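Local atomic coordinates of paenibacillus xanthan lyase (Paenibacillus, PDB entry 6F2P), a protein that cleaves xanthan by eliminating the terminal mannose of its side chains, probably by beta-elimination at the adjoining glucuronic acid, as other family 8 polysaccharide lyases do. Residues Glu11-Met16 with Ile241-Gly246; Ala193-Ile198 with Ser247-Thr252; Ala200-Val205 with Val251-Lys256. All blocks are in the same frame, centred on the assembly; numbering follows the deposited sequence.

Contact 1: Glu11-Met16 with Ile241-Gly246; sequences EKYKAM and IFILNG
Two helices of the alpha-helical domain of a family 8 polysaccharide lyase meet here, helix 4-18 and the C-terminal end of helix 229-244, with Lys-12 reaching the last turn of the second. CG of Lys-12 lies anti to the backbone N (chi1 -165°), and the chain stays extended beyond it. NZ therefore arrives at the carbonyls of the helix end. Lys-12 NZ donates to Phe-242 O at 2.9 Å, in the carbonyl plane. A second, longer bond runs from Lys-12 NZ to Ile-243 O at 3.3 Å, with the donor above that carbonyl plane. On its way the lysine passes over one face of the Phe-242 ring. Lys-12 CE makes a CH-pi contact 4.2 Å from the Phe-242 ring centroid, and NZ a cation-pi contact at 5.0 Å. Met-16 SD lies at the edge of the Phe-242 ring, 4.8 Å from its centroid, a Met-aromatic contact. Met-16 SD also touches Ile-243 CG1 at 3.5 Å. Deeper in, Ile-243 CD1 packs obliquely against the Tyr-13 ring, 3.5 Å from Tyr-13 CD1. Tyr-13 OH is hydrogen-bonded to Asp-136, and Ile-243 also touches Ile-183 of helix 168-184. The lysine charge thus meets the negative end of a helix dipole, which probably favours its protonated form, while its CE packs over the Phe-242 ring.

Contact 2: Ala193-Ile198 with Ser247-Thr252; sequences AGRDGI and SSWQVT
The backbone of Arg-195, near the end of helix 188-197, comes closest to the irregular 247-252 segment at Val-251, with their CA atoms 6.4 Å apart, just beyond a type I beta turn from Ser-247 to Gln-250. Arg-195 carries most of the helix side of the contact. Its CG is anti to the backbone N (chi1 172°), which sends the chain across the carbonyls of the turn. Arg-195 CD lies 3.2 Å from Trp-249 O and also packs on Gln-250 O. The chain then bends at chi3 (58°), and the guanidinium group turns back to its own helix. There Arg-195 NE bonds Asp-196 OD1 at 2.8 Å in a salt bridge, from above the carboxylate plane. NH2 meets both carboxylate oxygens on the syn side, tilted from the plane. This side-on grip fixes the rotation of the guanidinium group. Arg-195 NH1 faces the turn and donates to a water at 2.9 Å, which donates to Ser-248 O. The polar link between NH1 and the turn therefore runs through water, while the chain carbons pack on it directly. NH1 lies loosely at the edge of the Trp-249 ring, and Ser-248 CB lies over the indole face. Within the turn, Trp-249 N donates to Ser-247 OG at 2.8 Å, an ST turn. A small apolar touch, Ile-198 CD1 to Val-251 CG2 at 4.3 Å, completes the contact. The Trp-249 ring also meets Phe-6 of helix 4-18 and packs on Val-191 and Ala-192 of helix 188-197. Ile-198 rests on Leu-240 of helix 229-244 and on Leu-172 of helix 168-184. The turn thus lies among these helices, on the connection from helix 229-244 to helix 256-267.

Contact 3: Ala200-Val205 with Val251-Lys256; sequences ALLPYV and VTDPNK
Leu-202 and Asn-255 meet through their beta carbons, with Leu-202 CB 3.6 Å from Asn-255 CB. The leucine is buried and carries most of its segment's share of the contact. CG lies anti to the carbonyl carbon (chi1 -59°), and the CD1 branch lies against the turn from Asp-253 to Lys-256. Leu-202 CD1 sits 3.8 Å from Lys-256 N and 3.9 Å from Asp-253 OD2. It also touches CB and CG of the aspartate, so it packs against the side chain as well as the turn backbone. Next to it, Pro-203 CG lies 3.9 Å from Asn-255 ND2, and these two side chains cross at about a right angle. All of these contacts are van der Waals packing.

The partners of the leucine are held by their own bonds. Asp-253 OD1 accepts from Asn-255 N at 3.0 Å, a capping bond just ahead of helix 256-267. The N-H comes from above the carboxylate plane. Asp-253 O accepts from Lys-256 N at 2.9 Å and closes a type I beta turn. The other carboxylate oxygen, OD2, is hydrogen-bonded to Ser-199 OG, so one aspartate ties the turn to the chain just ahead of Ala-200. Farther out, Leu-202 packs on Val-259 of helix 256-267, and Leu-202 O has a weak hydrogen bond with Asn-258. Leu-201 faces other neighbours, Leu-172 of helix 168-184 and Leu-233 of helix 229-244. The contact thus joins the loop between helix 188-197 and strand 210-211 to the entrance of helix 256-267.

How the contacts relate
All three are surface contacts within the N-terminal alpha-helical domain of the family 8 lyase, each with a single buried touching residue: Ile-243, Ile-198 and Leu-202. They follow the chain out of helix 229-244. Contact 1 holds the end of that helix, contact 2 the turn after it, and contact 3 the start of helix 256-267. Contacts 2 and 3 share Val-251 and Thr-252, while their partners are helix 188-197 and the loop that follows it. Contacts 1 and 2 touch through Leu-244 and Ile-241. Direct hydrogen bonds join the segments in contact 1; a water does so in contact 2; contact 3 relies on packing.

Contact 1: Glu11-Met16 with Ile241-Gly246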
ATOM      1  N   GLU A  11      16.991  37.139  18.219  1.00 21.80           N
ATOM      2  CA  GLU A  11      18.395  37.094  17.827  1.00 17.85           C
ATOM      3  C   GLU A  11      18.740  35.751  17.226  1.00 21.13           C
ATOM      4  O   GLU A  11      19.545  35.655  16.295  1.00 22.96           O
ATOM      5  CB  GLU A  11      19.294  37.395  19.019  1.00 16.17           C
ATOM      6  CG  GLU A  11      19.265  38.856  19.428  1.00 31.01           C
ATOM      7  CD  GLU A  11      19.852  39.098  20.801  1.00 36.39           C
ATOM      8  OE1 GLU A  11      20.328  38.132  21.436  1.00 45.23           O
ATOM      9  OE2 GLU A  11      19.835  40.263  21.247  1.00 42.94           O
ATOM     10  N   LYS A  12      18.121  34.710  17.768  1.00 27.17           N
ATOM     11  CA  LYS A  12      18.286  33.365  17.240  1.00 22.64           C
ATOM     12  C   LYS A  12      17.757  33.298  15.805  1.00 22.01           C
ATOM     13  O   LYS A  12      18.392  32.718  14.926  1.00 21.63           O
ATOM     14  CB  LYS A  12      17.540  32.384  18.123  1.00 17.98           C
ATOM     15  CG  LYS A  12      17.906  30.941  17.907  1.00 21.14           C
ATOM     16  CD  LYS A  12      16.852  30.088  18.565  1.00 24.50           C
ATOM     17  CE  LYS A  12      17.308  28.665  18.755  1.00 22.85           C
ATOM     18  NZ  LYS A  12      16.447  28.035  19.801  1.00 30.10           N
ATOM     19  N   TYR A  13      16.603  33.923  15.574  1.00 21.47           N
ATOM     20  CA  TYR A  13      15.944  33.905  14.267  1.00 21.31           C
ATOM     21  C   TYR A  13      16.739  34.688  13.250  1.00 22.98           C
ATOM     22  O   TYR A  13      16.946  34.233  12.122  1.00 18.80           O
ATOM     23  CB  TYR A  13      14.537  34.504  14.359  1.00 19.15           C
ATOM     24  CG  TYR A  13      13.713  34.307  13.105  1.00 21.40           C
ATOM     25  CD1 TYR A  13      13.438  33.032  12.639  1.00 25.80           C
ATOM     26  CD2 TYR A  13      13.196  35.387  12.400  1.00 19.40           C
ATOM     27  CE1 TYR A  13      12.685  32.829  11.499  1.00 29.76           C
ATOM     28  CE2 TYR A  13      12.434  35.196  11.255  1.00 24.36           C
ATOM     29  CZ  TYR A  13      12.185  33.907  10.806  1.00 29.80           C
ATOM     30  OH  TYR A  13      11.434  33.679   9.669  1.00 32.18           O
ATOM     31  N   LYS A  14      17.165  35.880  13.661  1.00 21.80           N
ATOM     32  CA  LYS A  14      17.953  36.750  12.809  1.00 16.74           C
ATOM     33  C   LYS A  14      19.217  36.026  12.380  1.00 17.64           C
ATOM     34  O   LYS A  14      19.581  36.041  11.202  1.00 17.98           O
ATOM     35  CB  LYS A  14      18.288  38.058  13.523  1.00 20.72           C
ATOM     36  CG  LYS A  14      19.218  38.960  12.735  1.00 23.39           C
ATOM     37  CD  LYS A  14      19.297  40.350  13.332  1.00 25.87           C
ATOM     38  CE  LYS A  14      20.504  41.101  12.791  1.00 20.63           C
ATOM     39  NZ  LYS A  14      20.466  42.530  13.197  1.00 23.10           N
ATOM     40  N   ALA A  15      19.867  35.360  13.327  1.00 17.55           N
ATOM     41  CA  ALA A  15      21.035  34.542  13.008  1.00 16.28           C
ATOM     42  C   ALA A  15      20.736  33.412  11.998  1.00 18.10           C
ATOM     43  O   ALA A  15      21.611  33.011  11.231  1.00 21.57           O
ATOM     44  CB  ALA A  15      21.638  33.991  14.269  1.00 16.09           C
ATOM     45  N   MET A  16      19.509  32.900  11.983  1.00 15.46           N
ATOM     46  CA  MET A  16      19.140  31.932  10.943  1.00 21.24           C
ATOM     47  C   MET A  16      19.058  32.631   9.592  1.00 21.03           C
ATOM     48  O   MET A  16      19.461  32.087   8.564  1.00 22.66           O
ATOM     49  CB  MET A  16      17.799  31.263  11.244  1.00 20.26           C
ATOM     50  CG  MET A  16      17.735  30.509  12.555  1.00 20.34           C
ATOM     51  SD  MET A  16      16.040  30.041  12.960  1.00 23.24           S
ATOM     52  CE  MET A  16      15.799  28.645  11.859  1.00 21.02           C
ATOM     53  N   ILE A 241      10.187  24.243  15.398  1.00 16.81           N
ATOM     54  CA  ILE A 241      10.716  23.507  16.536  1.00 20.46           C
ATOM     55  C   ILE A 241      12.059  24.088  16.966  1.00 22.76           C
ATOM     56  O   ILE A 241      12.282  24.323  18.154  1.00 22.52           O
ATOM     57  CB  ILE A 241      10.846  22.004  16.236  1.00 17.37           C
ATOM     58  CG1 ILE A 241       9.473  21.341  16.257  1.00  9.78           C
ATOM     59  CG2 ILE A 241      11.764  21.325  17.237  1.00 15.51           C
ATOM     60  CD1 ILE A 241       9.469  20.005  15.546  1.00 11.64           C
ATOM     61  N   PHE A 242      12.933  24.342  15.995  1.00 18.91           N
ATOM     62  CA  PHE A 242      14.271  24.857  16.278  1.00 17.92           C
ATOM     63  C   PHE A 242      14.246  26.233  16.945  1.00 22.94           C
ATOM     64  O   PHE A 242      14.973  26.469  17.906  1.00 24.66           O
ATOM     65  CB  PHE A 242      15.097  24.916  14.999  1.00 18.01           C
ATOM     66  CG  PHE A 242      16.430  25.582  15.168  1.00 23.06           C
ATOM     67  CD1 PHE A 242      17.527  24.862  15.603  1.00 23.52           C
ATOM     68  CD2 PHE A 242      16.595  26.933  14.869  1.00 29.03           C
ATOM     69  CE1 PHE A 242      18.763  25.472  15.754  1.00 24.61           C
ATOM     70  CE2 PHE A 242      17.830  27.550  15.017  1.00 25.70           C
ATOM     71  CZ  PHE A 242      18.914  26.817  15.461  1.00 23.20           C
ATOM     72  N   ILE A 243      13.422  27.138  16.427  1.00 18.73           N
ATOM     73  CA  ILE A 243      13.330  28.494  16.966  1.00 20.29           C
ATOM     74  C   ILE A 243      12.788  28.490  18.397  1.00 24.11           C
ATOM     75  O   ILE A 243      13.368  29.093  19.311  1.00 20.27           O
ATOM     76  CB  ILE A 243      12.434  29.392  16.069  1.00 17.64           C
ATOM     77  CG1 ILE A 243      13.020  29.486  14.662  1.00 21.01           C
ATOM     78  CG2 ILE A 243      12.271  30.793  16.656  1.00 11.09           C
ATOM     79  CD1 ILE A 243      12.040  29.976  13.622  1.00 25.98           C
ATOM     80  N   LEU A 244      11.677  27.787  18.582  1.00 21.92           N
ATOM     81  CA  LEU A 244      10.970  27.795  19.850  1.00 19.24           C
ATOM     82  C   LEU A 244      11.661  26.945  20.908  1.00 20.21           C
ATOM     83  O   LEU A 244      11.378  27.078  22.097  1.00 19.67           O
ATOM     84  CB  LEU A 244       9.544  27.304  19.641  1.00 15.48           C
ATOM     85  CG  LEU A 244       8.745  28.203  18.704  1.00 16.37           C
ATOM     86  CD1 LEU A 244       7.366  27.611  18.443  1.00 16.40           C
ATOM     87  CD2 LEU A 244       8.636  29.583  19.307  1.00 12.50           C
ATOM     88  N   ASN A 245      12.570  26.083  20.463  1.00 22.49           N
ATOM     89  CA  ASN A 245      13.184  25.074  21.322  1.00 21.12           C
ATOM     90  C   ASN A 245      13.899  25.656  22.527  1.00 22.61           C
ATOM     91  O   ASN A 245      14.754  26.521  22.388  1.00 26.77           O
ATOM     92  CB  ASN A 245      14.158  24.224  20.510  1.00 22.64           C
ATOM     93  CG  ASN A 245      14.904  23.222  21.356  1.00 24.51           C
ATOM     94  OD1 ASN A 245      16.135  23.220  21.381  1.00 24.38           O
ATOM     95  ND2 ASN A 245      14.163  22.359  22.059  1.00 24.26           N
ATOM     96  N   GLY A 246      13.544  25.173  23.712  1.00 23.74           N
ATOM     97  CA  GLY A 246      14.151  25.660  24.934  1.00 24.11           C
ATOM     98  C   GLY A 246      13.396  26.819  25.561  1.00 26.70           C
ATOM     99  O   GLY A 246      13.633  27.155  26.720  1.00 30.50           O
TER

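Contact 2: Ala193-Ile198 with Ser247-Thr252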
ATOM      1  N   ALA A 193      -0.055  30.917  20.243  1.00 20.54           N
ATOM      2  CA  ALA A 193      -1.027  30.557  19.216  1.00 19.23           C
ATOM      3  C   ALA A 193      -0.272  30.028  18.010  1.00 16.98           C
ATOM      4  O   ALA A 193      -0.728  29.108  17.331  1.00 14.11           O
ATOM      5  CB  ALA A 193      -1.906  31.745  18.838  1.00  9.10           C
ATOM      6  N   GLY A 194       0.899  30.603  17.759  1.00 15.26           N
ATOM      7  CA  GLY A 194       1.736  30.140  16.668  1.00 14.47           C
ATOM      8  C   GLY A 194       2.186  28.715  16.908  1.00 16.68           C
ATOM      9  O   GLY A 194       2.031  27.854  16.045  1.00 18.93           O
ATOM     10  N   ARG A 195       2.747  28.475  18.091  1.00 20.42           N
ATOM     11  CA  ARG A 195       3.189  27.147  18.494  1.00 15.73           C
ATOM     12  C   ARG A 195       2.065  26.127  18.364  1.00 16.28           C
ATOM     13  O   ARG A 195       2.277  25.023  17.867  1.00 17.52           O
ATOM     14  CB  ARG A 195       3.698  27.176  19.937  1.00 15.94           C
ATOM     15  CG  ARG A 195       4.017  25.803  20.526  1.00 19.41           C
ATOM     16  CD  ARG A 195       3.816  25.779  22.043  1.00 18.51           C
ATOM     17  NE  ARG A 195       2.453  26.153  22.420  1.00 15.51           N
ATOM     18  CZ  ARG A 195       2.127  26.742  23.568  1.00 15.67           C
ATOM     19  NH1 ARG A 195       3.064  27.021  24.466  1.00 13.73           N
ATOM     20  NH2 ARG A 195       0.859  27.056  23.815  1.00 12.12           N
ATOM     21  N   ASP A 196       0.865  26.500  18.795  1.00 13.02           N
ATOM     22  CA  ASP A 196      -0.240  25.551  18.829  1.00 12.80           C
ATOM     23  C   ASP A 196      -0.764  25.216  17.437  1.00 21.19           C
ATOM     24  O   ASP A 196      -1.381  24.165  17.234  1.00 22.69           O
ATOM     25  CB  ASP A 196      -1.386  26.063  19.710  1.00 14.29           C
ATOM     26  CG  ASP A 196      -1.007  26.150  21.186  1.00 21.79           C
ATOM     27  OD1 ASP A 196      -0.132  25.378  21.637  1.00 16.76           O
ATOM     28  OD2 ASP A 196      -1.588  26.999  21.896  1.00 32.47           O
ATOM     29  N   GLY A 197      -0.514  26.098  16.477  1.00 15.80           N
ATOM     30  CA  GLY A 197      -1.075  25.937  15.150  1.00 11.79           C
ATOM     31  C   GLY A 197      -0.605  24.690  14.422  1.00 14.67           C
ATOM     32  O   GLY A 197      -1.348  24.126  13.611  1.00 17.87           O
ATOM     33  N   ILE A 198       0.614  24.240  14.704  1.00 10.16           N
ATOM     34  CA  ILE A 198       1.148  23.085  13.988  1.00 12.43           C
ATOM     35  C   ILE A 198       0.725  21.706  14.532  1.00 19.30           C
ATOM     36  O   ILE A 198       0.932  20.690  13.860  1.00 20.54           O
ATOM     37  CB  ILE A 198       2.682  23.124  13.898  1.00 12.83           C
ATOM     38  CG1 ILE A 198       3.307  22.948  15.279  1.00 10.68           C
ATOM     39  CG2 ILE A 198       3.147  24.408  13.225  1.00 14.85           C
ATOM     40  CD1 ILE A 198       4.790  22.634  15.225  1.00 13.35           C
ATOM     41  N   SER A 247      12.477  27.416  24.807  1.00 17.87           N
ATOM     42  CA  SER A 247      11.757  28.598  25.269  1.00 22.57           C
ATOM     43  C   SER A 247      10.435  28.258  25.929  1.00 22.64           C
ATOM     44  O   SER A 247       9.966  27.126  25.876  1.00 22.09           O
ATOM     45  CB  SER A 247      11.443  29.523  24.097  1.00 23.47           C
ATOM     46  OG  SER A 247      10.123  29.276  23.639  1.00 18.65           O
ATOM     47  N   SER A 248       9.815  29.274  26.513  1.00 24.66           N
ATOM     48  CA  SER A 248       8.515  29.126  27.150  1.00 22.27           C
ATOM     49  C   SER A 248       7.469  28.603  26.173  1.00 21.26           C
ATOM     50  O   SER A 248       6.493  27.989  26.579  1.00 27.87           O
ATOM     51  CB  SER A 248       8.062  30.471  27.716  1.00 26.09           C
ATOM     52  OG  SER A 248       9.093  31.087  28.469  1.00 26.55           O
ATOM     53  N   TRP A 249       7.676  28.845  24.883  1.00 26.71           N
ATOM     54  CA  TRP A 249       6.691  28.462  23.874  1.00 23.52           C
ATOM     55  C   TRP A 249       7.193  27.309  23.017  1.00 18.25           C
ATOM     56  O   TRP A 249       6.698  27.083  21.915  1.00 19.75           O
ATOM     57  CB  TRP A 249       6.299  29.673  23.012  1.00 17.25           C
ATOM     58  CG  TRP A 249       5.960  30.856  23.875  1.00 21.99           C
ATOM     59  CD1 TRP A 249       4.789  31.076  24.555  1.00 22.98           C
ATOM     60  CD2 TRP A 249       6.820  31.954  24.195  1.00 20.19           C
ATOM     61  NE1 TRP A 249       4.870  32.253  25.265  1.00 25.74           N
ATOM     62  CE2 TRP A 249       6.106  32.808  25.062  1.00 23.06           C
ATOM     63  CE3 TRP A 249       8.125  32.300  23.826  1.00 21.46           C
ATOM     64  CZ2 TRP A 249       6.654  33.986  25.564  1.00 26.90           C
ATOM     65  CZ3 TRP A 249       8.669  33.471  24.327  1.00 21.63           C
ATOM     66  CH2 TRP A 249       7.934  34.299  25.187  1.00 24.01           C
ATOM     67  N   GLN A 250       8.163  26.567  23.535  1.00 16.02           N
ATOM     68  CA  GLN A 250       8.685  25.420  22.814  1.00 19.70           C
ATOM     69  C   GLN A 250       7.593  24.395  22.562  1.00 20.18           C
ATOM     70  O   GLN A 250       6.560  24.378  23.245  1.00 15.43           O
ATOM     71  CB  GLN A 250       9.811  24.763  23.585  1.00 19.19           C
ATOM     72  CG  GLN A 250       9.336  23.830  24.662  1.00 14.10           C
ATOM     73  CD  GLN A 250      10.424  23.546  25.663  1.00 22.74           C
ATOM     74  OE1 GLN A 250      10.317  23.936  26.825  1.00 21.91           O
ATOM     75  NE2 GLN A 250      11.489  22.876  25.218  1.00 25.23           N
ATOM     76  N   VAL A 251       7.824  23.544  21.570  1.00 12.55           N
ATOM     77  CA  VAL A 251       6.816  22.584  21.178  1.00 15.51           C
ATOM     78  C   VAL A 251       6.835  21.442  22.184  1.00 21.10           C
ATOM     79  O   VAL A 251       7.883  20.826  22.422  1.00 20.43           O
ATOM     80  CB  VAL A 251       7.063  22.068  19.751  1.00 15.58           C
ATOM     81  CG1 VAL A 251       5.957  21.117  19.325  1.00 12.32           C
ATOM     82  CG2 VAL A 251       7.143  23.233  18.789  1.00 14.20           C
ATOM     83  N   THR A 252       5.681  21.166  22.784  1.00 15.94           N
ATOM     84  CA  THR A 252       5.599  20.146  23.818  1.00 17.15           C
ATOM     85  C   THR A 252       4.787  18.932  23.385  1.00 16.45           C
ATOM     86  O   THR A 252       4.880  17.873  24.009  1.00 21.08           O
ATOM     87  CB  THR A 252       4.984  20.700  25.122  1.00 14.72           C
ATOM     88  OG1 THR A 252       3.665  21.195  24.860  1.00 13.34           O
ATOM     89  CG2 THR A 252       5.831  21.810  25.690  1.00 11.97           C
TER
HETATM   90  O   HOH W   1       5.405  25.454  25.211  1.00 16.24           O

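Contact 3: Ala200-Val205 with Val251-Lys256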
ATOM      1  N   ALA A 200      -2.117  20.138  14.836  1.00 16.72           N
ATOM      2  CA  ALA A 200      -3.024  19.422  13.948  1.00 14.84           C
ATOM      3  C   ALA A 200      -2.326  18.807  12.734  1.00 16.88           C
ATOM      4  O   ALA A 200      -2.899  17.953  12.074  1.00 22.23           O
ATOM      5  CB  ALA A 200      -4.162  20.326  13.510  1.00 10.27           C
ATOM      6  N   LEU A 201      -1.096  19.234  12.449  1.00 16.91           N
ATOM      7  CA  LEU A 201      -0.323  18.706  11.316  1.00 17.66           C
ATOM      8  C   LEU A 201       0.533  17.501  11.686  1.00 16.53           C
ATOM      9  O   LEU A 201       1.120  16.854  10.819  1.00 17.85           O
ATOM     10  CB  LEU A 201       0.625  19.781  10.773  1.00 16.06           C
ATOM     11  CG  LEU A 201       0.048  21.060  10.189  1.00 16.09           C
ATOM     12  CD1 LEU A 201       1.183  22.007   9.855  1.00 16.92           C
ATOM     13  CD2 LEU A 201      -0.779  20.755   8.962  1.00 18.73           C
ATOM     14  N   LEU A 202       0.640  17.231  12.979  1.00 17.78           N
ATOM     15  CA  LEU A 202       1.549  16.200  13.474  1.00 15.41           C
ATOM     16  C   LEU A 202       1.089  14.723  13.427  1.00 14.60           C
ATOM     17  O   LEU A 202       1.906  13.851  13.153  1.00 18.63           O
ATOM     18  CB  LEU A 202       2.026  16.557  14.885  1.00 16.59           C
ATOM     19  CG  LEU A 202       2.760  17.895  15.048  1.00 19.64           C
ATOM     20  CD1 LEU A 202       3.182  18.090  16.489  1.00 17.57           C
ATOM     21  CD2 LEU A 202       3.966  17.989  14.129  1.00 14.47           C
ATOM     22  N   PRO A 203      -0.196  14.427  13.712  1.00 14.23           N
ATOM     23  CA  PRO A 203      -0.563  13.008  13.806  1.00 17.20           C
ATOM     24  C   PRO A 203      -0.422  12.253  12.493  1.00 22.31           C
ATOM     25  O   PRO A 203      -0.438  12.869  11.427  1.00 19.85           O
ATOM     26  CB  PRO A 203      -2.041  13.058  14.188  1.00 16.18           C
ATOM     27  CG  PRO A 203      -2.225  14.382  14.833  1.00 14.36           C
ATOM     28  CD  PRO A 203      -1.332  15.295  14.069  1.00 19.40           C
ATOM     29  N   TYR A 204      -0.267  10.933  12.577  1.00 20.76           N
ATOM     30  CA  TYR A 204      -0.294  10.083  11.393  1.00 14.84           C
ATOM     31  C   TYR A 204      -1.727   9.960  10.885  1.00 21.14           C
ATOM     32  O   TYR A 204      -2.678  10.248  11.615  1.00 24.15           O
ATOM     33  CB  TYR A 204       0.275   8.702  11.703  1.00 14.25           C
ATOM     34  CG  TYR A 204       1.771   8.691  11.930  1.00 15.63           C
ATOM     35  CD1 TYR A 204       2.648   8.885  10.870  1.00 19.09           C
ATOM     36  CD2 TYR A 204       2.307   8.495  13.195  1.00 13.35           C
ATOM     37  CE1 TYR A 204       4.009   8.884  11.057  1.00 13.09           C
ATOM     38  CE2 TYR A 204       3.671   8.488  13.392  1.00 15.83           C
ATOM     39  CZ  TYR A 204       4.516   8.686  12.313  1.00 12.54           C
ATOM     40  OH  TYR A 204       5.883   8.684  12.476  1.00 11.97           O
ATOM     41  N   VAL A 205      -1.875   9.561   9.626  1.00 18.34           N
ATOM     42  CA  VAL A 205      -3.188   9.312   9.052  1.00 19.21           C
ATOM     43  C   VAL A 205      -3.222   7.951   8.363  1.00 18.79           C
ATOM     44  O   VAL A 205      -2.174   7.371   8.077  1.00 21.57           O
ATOM     45  CB  VAL A 205      -3.585  10.397   8.039  1.00 18.40           C
ATOM     46  CG1 VAL A 205      -3.657  11.738   8.723  1.00 12.79           C
ATOM     47  CG2 VAL A 205      -2.604  10.431   6.878  1.00 17.07           C
ATOM     48  N   VAL A 251       7.824  23.544  21.570  1.00 12.55           N
ATOM     49  CA  VAL A 251       6.816  22.584  21.178  1.00 15.51           C
ATOM     50  C   VAL A 251       6.835  21.442  22.184  1.00 21.10           C
ATOM     51  O   VAL A 251       7.883  20.826  22.422  1.00 20.43           O
ATOM     52  CB  VAL A 251       7.063  22.068  19.751  1.00 15.58           C
ATOM     53  CG1 VAL A 251       5.957  21.117  19.325  1.00 12.32           C
ATOM     54  CG2 VAL A 251       7.143  23.233  18.789  1.00 14.20           C
ATOM     55  N   THR A 252       5.681  21.166  22.784  1.00 15.94           N
ATOM     56  CA  THR A 252       5.599  20.146  23.818  1.00 17.15           C
ATOM     57  C   THR A 252       4.787  18.932  23.385  1.00 16.45           C
ATOM     58  O   THR A 252       4.880  17.873  24.009  1.00 21.08           O
ATOM     59  CB  THR A 252       4.984  20.700  25.122  1.00 14.72           C
ATOM     60  OG1 THR A 252       3.665  21.195  24.860  1.00 13.34           O
ATOM     61  CG2 THR A 252       5.831  21.810  25.690  1.00 11.97           C
ATOM     62  N   ASP A 253       3.973  19.101  22.347  1.00 13.15           N
ATOM     63  CA  ASP A 253       3.113  18.038  21.828  1.00 14.01           C
ATOM     64  C   ASP A 253       3.937  16.755  21.636  1.00 17.45           C
ATOM     65  O   ASP A 253       4.970  16.774  20.979  1.00 21.62           O
ATOM     66  CB  ASP A 253       2.501  18.501  20.506  1.00 12.15           C
ATOM     67  CG  ASP A 253       1.371  17.609  20.020  1.00 22.07           C
ATOM     68  OD1 ASP A 253       1.351  16.395  20.352  1.00 17.59           O
ATOM     69  OD2 ASP A 253       0.501  18.132  19.283  1.00 19.44           O
ATOM     70  N   PRO A 254       3.511  15.644  22.249  1.00 19.06           N
ATOM     71  CA  PRO A 254       4.312  14.417  22.150  1.00 20.10           C
ATOM     72  C   PRO A 254       4.446  13.942  20.707  1.00 18.93           C
ATOM     73  O   PRO A 254       5.428  13.277  20.346  1.00 17.77           O
ATOM     74  CB  PRO A 254       3.501  13.405  22.964  1.00 12.35           C
ATOM     75  CG  PRO A 254       2.689  14.230  23.881  1.00 19.46           C
ATOM     76  CD  PRO A 254       2.344  15.472  23.132  1.00 18.74           C
ATOM     77  N   ASN A 255       3.462  14.300  19.889  1.00 14.23           N
ATOM     78  CA  ASN A 255       3.498  13.985  18.469  1.00 15.48           C
ATOM     79  C   ASN A 255       4.683  14.599  17.710  1.00 17.72           C
ATOM     80  O   ASN A 255       4.976  14.206  16.582  1.00 21.44           O
ATOM     81  CB  ASN A 255       2.184  14.381  17.806  1.00 14.76           C
ATOM     82  CG  ASN A 255       1.039  13.452  18.171  1.00 12.92           C
ATOM     83  OD1 ASN A 255       1.243  12.283  18.505  1.00 25.23           O
ATOM     84  ND2 ASN A 255      -0.176  13.967  18.097  1.00 15.08           N
ATOM     85  N   LYS A 256       5.376  15.548  18.327  1.00 14.93           N
ATOM     86  CA  LYS A 256       6.539  16.150  17.700  1.00 15.69           C
ATOM     87  C   LYS A 256       7.600  15.109  17.362  1.00 19.15           C
ATOM     88  O   LYS A 256       8.397  15.305  16.437  1.00 17.87           O
ATOM     89  CB  LYS A 256       7.133  17.263  18.575  1.00 15.23           C
ATOM     90  CG  LYS A 256       7.807  16.787  19.851  1.00 21.32           C
ATOM     91  CD  LYS A 256       8.366  17.952  20.669  1.00 26.90           C
ATOM     92  CE  LYS A 256       8.729  17.523  22.096  1.00 29.68           C
ATOM     93  NZ  LYS A 256      10.025  16.789  22.169  1.00 28.61           N
TER